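Local coordinates for protein putative acetyltransferase (Streptococcus mutans, PDB 3LD2) that binds coenzyme A and probably transfers an acyl group from it to an acceptor, as a putative acetyltransferase of the GNAT family, at residues S99-F113 / F134-I147. Residues are numbered along the deposited sequence; the frame is centred on the assembly and turned at random.
Sequences SSLYPFPSGQHIVTF and FLNEVKSDYQKVLI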
# COMPACT_ATOMS: atom_id res chain seq x y z
N SER A 99 8.19 -1.19 3.34
CA SER A 99 9.12 -1.74 4.30
C SER A 99 9.59 -3.12 3.84
O SER A 99 8.94 -3.74 2.99
CB SER A 99 8.41 -1.87 5.64
OG SER A 99 7.55 -2.99 5.57
N SER A 100 10.72 -3.58 4.39
CA SER A 100 11.19 -4.96 4.21
C SER A 100 10.13 -6.02 4.57
O SER A 100 9.50 -5.96 5.61
CB SER A 100 12.42 -5.20 5.09
OG SER A 100 13.59 -4.85 4.38
N LEU A 101 9.97 -7.02 3.72
CA LEU A 101 8.98 -8.05 4.00
C LEU A 101 9.36 -8.94 5.18
O LEU A 101 8.49 -9.35 5.94
CB LEU A 101 8.69 -8.89 2.76
CG LEU A 101 7.53 -9.88 2.91
CD1 LEU A 101 6.28 -9.18 3.46
CD2 LEU A 101 7.22 -10.57 1.60
N TYR A 102 10.65 -9.26 5.33
CA TYR A 102 11.07 -10.12 6.44
C TYR A 102 12.20 -9.45 7.23
O TYR A 102 13.05 -8.74 6.65
CB TYR A 102 11.55 -11.51 5.97
CG TYR A 102 10.60 -12.29 5.08
CD1 TYR A 102 9.58 -13.08 5.62
CD2 TYR A 102 10.75 -12.27 3.71
CE1 TYR A 102 8.73 -13.83 4.80
CE2 TYR A 102 9.91 -12.99 2.89
CZ TYR A 102 8.91 -13.76 3.43
OH TYR A 102 8.10 -14.47 2.57
N PRO A 103 12.23 -9.69 8.55
CA PRO A 103 13.21 -9.04 9.41
C PRO A 103 14.51 -9.81 9.42
O PRO A 103 15.48 -9.33 9.96
CB PRO A 103 12.56 -9.09 10.80
CG PRO A 103 11.23 -9.85 10.62
CD PRO A 103 11.34 -10.58 9.32
N PHE A 104 14.53 -11.00 8.84
CA PHE A 104 15.76 -11.80 8.84
C PHE A 104 16.51 -11.67 7.52
O PHE A 104 15.92 -11.37 6.49
CB PHE A 104 15.50 -13.27 9.22
CG PHE A 104 14.33 -13.88 8.52
CD1 PHE A 104 14.47 -14.40 7.24
CD2 PHE A 104 13.09 -13.93 9.14
CE1 PHE A 104 13.40 -14.95 6.60
CE2 PHE A 104 12.00 -14.49 8.50
CZ PHE A 104 12.15 -15.00 7.23
N PRO A 105 17.83 -11.89 7.55
CA PRO A 105 18.69 -11.68 6.39
C PRO A 105 18.33 -12.53 5.18
O PRO A 105 18.47 -12.02 4.06
CB PRO A 105 20.08 -12.06 6.92
CG PRO A 105 20.02 -11.81 8.34
CD PRO A 105 18.62 -12.15 8.77
N SER A 106 17.93 -13.79 5.36
CA SER A 106 17.68 -14.65 4.20
C SER A 106 16.59 -14.09 3.27
O SER A 106 16.54 -14.44 2.09
CB SER A 106 17.31 -16.06 4.62
OG SER A 106 15.96 -16.13 5.07
N GLY A 107 15.72 -13.23 3.81
CA GLY A 107 14.61 -12.69 3.04
C GLY A 107 14.68 -11.19 2.81
O GLY A 107 13.76 -10.60 2.23
N GLN A 108 15.78 -10.58 3.23
CA GLN A 108 15.94 -9.12 3.24
C GLN A 108 15.82 -8.45 1.86
O GLN A 108 15.76 -7.22 1.77
CB GLN A 108 17.31 -8.78 3.82
CG GLN A 108 18.44 -9.28 2.92
CD GLN A 108 19.83 -8.95 3.46
OE1 GLN A 108 20.09 -9.01 4.67
NE2 GLN A 108 20.74 -8.61 2.54
N HIS A 109 15.82 -9.24 0.79
CA HIS A 109 15.82 -8.66 -0.54
C HIS A 109 14.39 -8.42 -1.11
O HIS A 109 14.23 -8.08 -2.27
CB HIS A 109 16.63 -9.56 -1.48
CG HIS A 109 16.04 -10.92 -1.65
ND1 HIS A 109 15.95 -11.82 -0.62
CD2 HIS A 109 15.46 -11.51 -2.73
CE1 HIS A 109 15.37 -12.92 -1.06
NE2 HIS A 109 15.06 -12.76 -2.33
N ILE A 110 13.37 -8.61 -0.28
CA ILE A 110 11.98 -8.44 -0.70
C ILE A 110 11.33 -7.25 -0.00
O ILE A 110 11.18 -7.24 1.21
CB ILE A 110 11.14 -9.71 -0.40
CG1 ILE A 110 11.83 -10.96 -0.97
CG2 ILE A 110 9.73 -9.55 -0.96
CD1 ILE A 110 11.13 -12.26 -0.64
N VAL A 111 10.92 -6.24 -0.77
CA VAL A 111 10.18 -5.12 -0.18
C VAL A 111 8.65 -5.30 -0.32
O VAL A 111 8.17 -5.93 -1.28
CB VAL A 111 10.69 -3.75 -0.71
CG1 VAL A 111 10.36 -3.56 -2.18
CG2 VAL A 111 10.14 -2.61 0.12
N THR A 112 7.88 -4.82 0.66
CA THR A 112 6.41 -4.75 0.53
C THR A 112 5.85 -3.30 0.75
O THR A 112 6.59 -2.41 1.18
CB THR A 112 5.70 -5.80 1.45
OG1 THR A 112 4.30 -5.91 1.13
CG2 THR A 112 5.86 -5.45 2.91
N PHE A 113 4.58 -3.06 0.43
CA PHE A 113 3.98 -1.71 0.56
C PHE A 113 2.47 -1.71 0.60
O PHE A 113 1.83 -2.61 0.08
CB PHE A 113 4.43 -0.79 -0.58
CG PHE A 113 3.85 -1.15 -1.91
CD1 PHE A 113 2.70 -0.53 -2.37
CD2 PHE A 113 4.44 -2.12 -2.70
CE1 PHE A 113 2.15 -0.86 -3.61
CE2 PHE A 113 3.91 -2.46 -3.93
CZ PHE A 113 2.75 -1.83 -4.39
N PHE A 134 8.02 5.16 -5.56
CA PHE A 134 8.37 4.01 -4.73
C PHE A 134 9.32 3.07 -5.47
O PHE A 134 10.39 2.74 -4.96
CB PHE A 134 7.11 3.25 -4.29
CG PHE A 134 7.36 1.80 -3.90
CD1 PHE A 134 7.97 1.49 -2.67
CD2 PHE A 134 6.98 0.76 -4.73
CE1 PHE A 134 8.21 0.16 -2.30
CE2 PHE A 134 7.21 -0.58 -4.37
CZ PHE A 134 7.82 -0.88 -3.14
N LEU A 135 8.94 2.64 -6.66
CA LEU A 135 9.74 1.68 -7.39
C LEU A 135 11.15 2.19 -7.58
O LEU A 135 12.10 1.41 -7.47
CB LEU A 135 9.11 1.33 -8.74
CG LEU A 135 7.89 0.40 -8.70
CD1 LEU A 135 7.24 0.33 -10.07
CD2 LEU A 135 8.27 -1.02 -8.23
N ASN A 136 11.30 3.49 -7.85
CA ASN A 136 12.63 4.05 -8.01
C ASN A 136 13.43 4.24 -6.73
O ASN A 136 14.65 4.31 -6.78
CB ASN A 136 12.61 5.33 -8.84
CG ASN A 136 12.37 5.05 -10.32
OD1 ASN A 136 13.31 4.85 -11.09
ND2 ASN A 136 11.09 4.99 -10.71
N GLU A 137 12.75 4.31 -5.58
CA GLU A 137 13.42 4.26 -4.28
C GLU A 137 14.09 2.91 -4.05
O GLU A 137 15.26 2.85 -3.69
CB GLU A 137 12.42 4.49 -3.16
CG GLU A 137 11.99 5.92 -3.02
CD GLU A 137 13.18 6.86 -2.96
OE1 GLU A 137 13.04 8.03 -3.39
OE2 GLU A 137 14.27 6.43 -2.49
N VAL A 138 13.34 1.83 -4.26
CA VAL A 138 13.76 0.51 -3.82
C VAL A 138 14.56 -0.26 -4.86
O VAL A 138 15.25 -1.21 -4.52
CB VAL A 138 12.54 -0.30 -3.39
CG1 VAL A 138 11.74 0.48 -2.35
CG2 VAL A 138 11.67 -0.62 -4.61
N LYS A 139 14.46 0.15 -6.11
CA LYS A 139 15.20 -0.44 -7.24
C LYS A 139 16.62 -0.87 -6.87
O LYS A 139 17.07 -1.98 -7.17
CB LYS A 139 15.30 0.60 -8.36
CG LYS A 139 15.10 0.04 -9.75
CD LYS A 139 14.85 1.13 -10.78
CE LYS A 139 15.67 2.40 -10.49
NZ LYS A 139 15.62 3.37 -11.64
N SER A 140 17.32 0.06 -6.23
CA SER A 140 18.70 -0.10 -5.84
C SER A 140 18.90 -1.12 -4.72
O SER A 140 19.88 -1.86 -4.74
CB SER A 140 19.25 1.27 -5.41
OG SER A 140 20.27 1.14 -4.44
N ASP A 141 17.99 -1.14 -3.75
CA ASP A 141 18.16 -1.90 -2.50
C ASP A 141 17.48 -3.26 -2.41
O ASP A 141 17.79 -4.03 -1.49
CB ASP A 141 17.66 -1.08 -1.30
CG ASP A 141 18.40 0.23 -1.14
OD1 ASP A 141 19.64 0.19 -1.01
OD2 ASP A 141 17.72 1.30 -1.13
N TYR A 142 16.51 -3.56 -3.29
CA TYR A 142 15.79 -4.84 -3.22
C TYR A 142 15.73 -5.54 -4.57
O TYR A 142 15.97 -4.94 -5.62
CB TYR A 142 14.35 -4.66 -2.72
CG TYR A 142 14.16 -4.14 -1.32
CD1 TYR A 142 14.07 -4.99 -0.23
CD2 TYR A 142 14.03 -2.78 -1.09
CE1 TYR A 142 13.88 -4.51 1.06
CE2 TYR A 142 13.85 -2.29 0.19
CZ TYR A 142 13.77 -3.15 1.26
OH TYR A 142 13.58 -2.63 2.53
N GLN A 143 15.38 -6.82 -4.55
CA GLN A 143 15.32 -7.62 -5.77
C GLN A 143 13.88 -7.75 -6.24
O GLN A 143 13.60 -7.80 -7.44
CB GLN A 143 15.88 -9.02 -5.51
CG GLN A 143 17.38 -9.08 -5.27
CD GLN A 143 18.16 -8.63 -6.48
OE1 GLN A 143 18.80 -7.57 -6.45
NE2 GLN A 143 18.11 -9.42 -7.56
N LYS A 144 12.97 -7.80 -5.27
CA LYS A 144 11.62 -8.24 -5.52
C LYS A 144 10.63 -7.52 -4.63
O LYS A 144 10.84 -7.37 -3.41
CB LYS A 144 11.53 -9.74 -5.26
CG LYS A 144 10.19 -10.35 -5.57
CD LYS A 144 10.01 -11.63 -4.80
CE LYS A 144 8.87 -12.46 -5.38
NZ LYS A 144 8.94 -13.87 -4.95
N VAL A 145 9.54 -7.07 -5.25
CA VAL A 145 8.39 -6.56 -4.53
C VAL A 145 7.34 -7.65 -4.45
O VAL A 145 7.08 -8.35 -5.41
CB VAL A 145 7.70 -5.39 -5.27
CG1 VAL A 145 6.66 -4.76 -4.37
CG2 VAL A 145 8.71 -4.38 -5.72
N LEU A 146 6.71 -7.76 -3.30
CA LEU A 146 5.65 -8.70 -3.14
C LEU A 146 4.50 -8.14 -2.26
O LEU A 146 4.74 -7.60 -1.17
CB LEU A 146 6.23 -10.00 -2.59
CG LEU A 146 5.32 -11.21 -2.56
CD1 LEU A 146 6.07 -12.46 -2.88
CD2 LEU A 146 4.70 -11.30 -1.18
N ILE A 147 3.26 -8.27 -2.76
CA ILE A 147 2.07 -7.84 -2.03
C ILE A 147 0.93 -8.85 -2.03
O ILE A 147 0.83 -9.72 -2.91
CB ILE A 147 1.50 -6.53 -2.59
CG1 ILE A 147 1.29 -6.67 -4.10
CG2 ILE A 147 2.43 -5.34 -2.26
CD1 ILE A 147 0.86 -5.40 -4.78
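The Tyr142 ring lies flat on Val111, whose CB sits over the ring centre, 3.3 Å from the centroid and 5° off the normal, a CH-pi contact. At the ring's edge, in its plane, are Ser100 OG and the carbonyl carbon of His109. The Tyr142 OH shares a hydrogen bond of 2.9 Å with Ser100 OG, which fixes the far end of the ring.

The Phe134 ring takes Val138 CG2 on one face and Phe113 CG on the other, both offset toward the rim. The Phe113 and Phe134 planes meet obliquely at 44°. Ile147 CG2 lies over a face of Phe113, and Val145 CG1 reaches its edge, 3.6 Å from Phe113 CE2. Val111 CG1, set between its own backbone N and carbonyl carbon (chi1 68°), points to Phe134 CZ at 3.8 Å.

The backbones pair in parallel: Val111 N bonds to Lys144 O at 2.9 Å, and Leu146 N to Val111 O. His109 O receives both Gln143 N and Lys144 N. Thr112 OG1 donates to Leu146 O at 2.9 Å, in the carbonyl plane. Strand 180-190 flanks 144-150 on its other edge.

This is the beta-alpha-beta unit of the GNAT fold: strands 110-117 and 144-150 start side by side, with helix 126-138 packed on one face. Further along strand 110-117, Ile115 and Val117 bind coenzyme A.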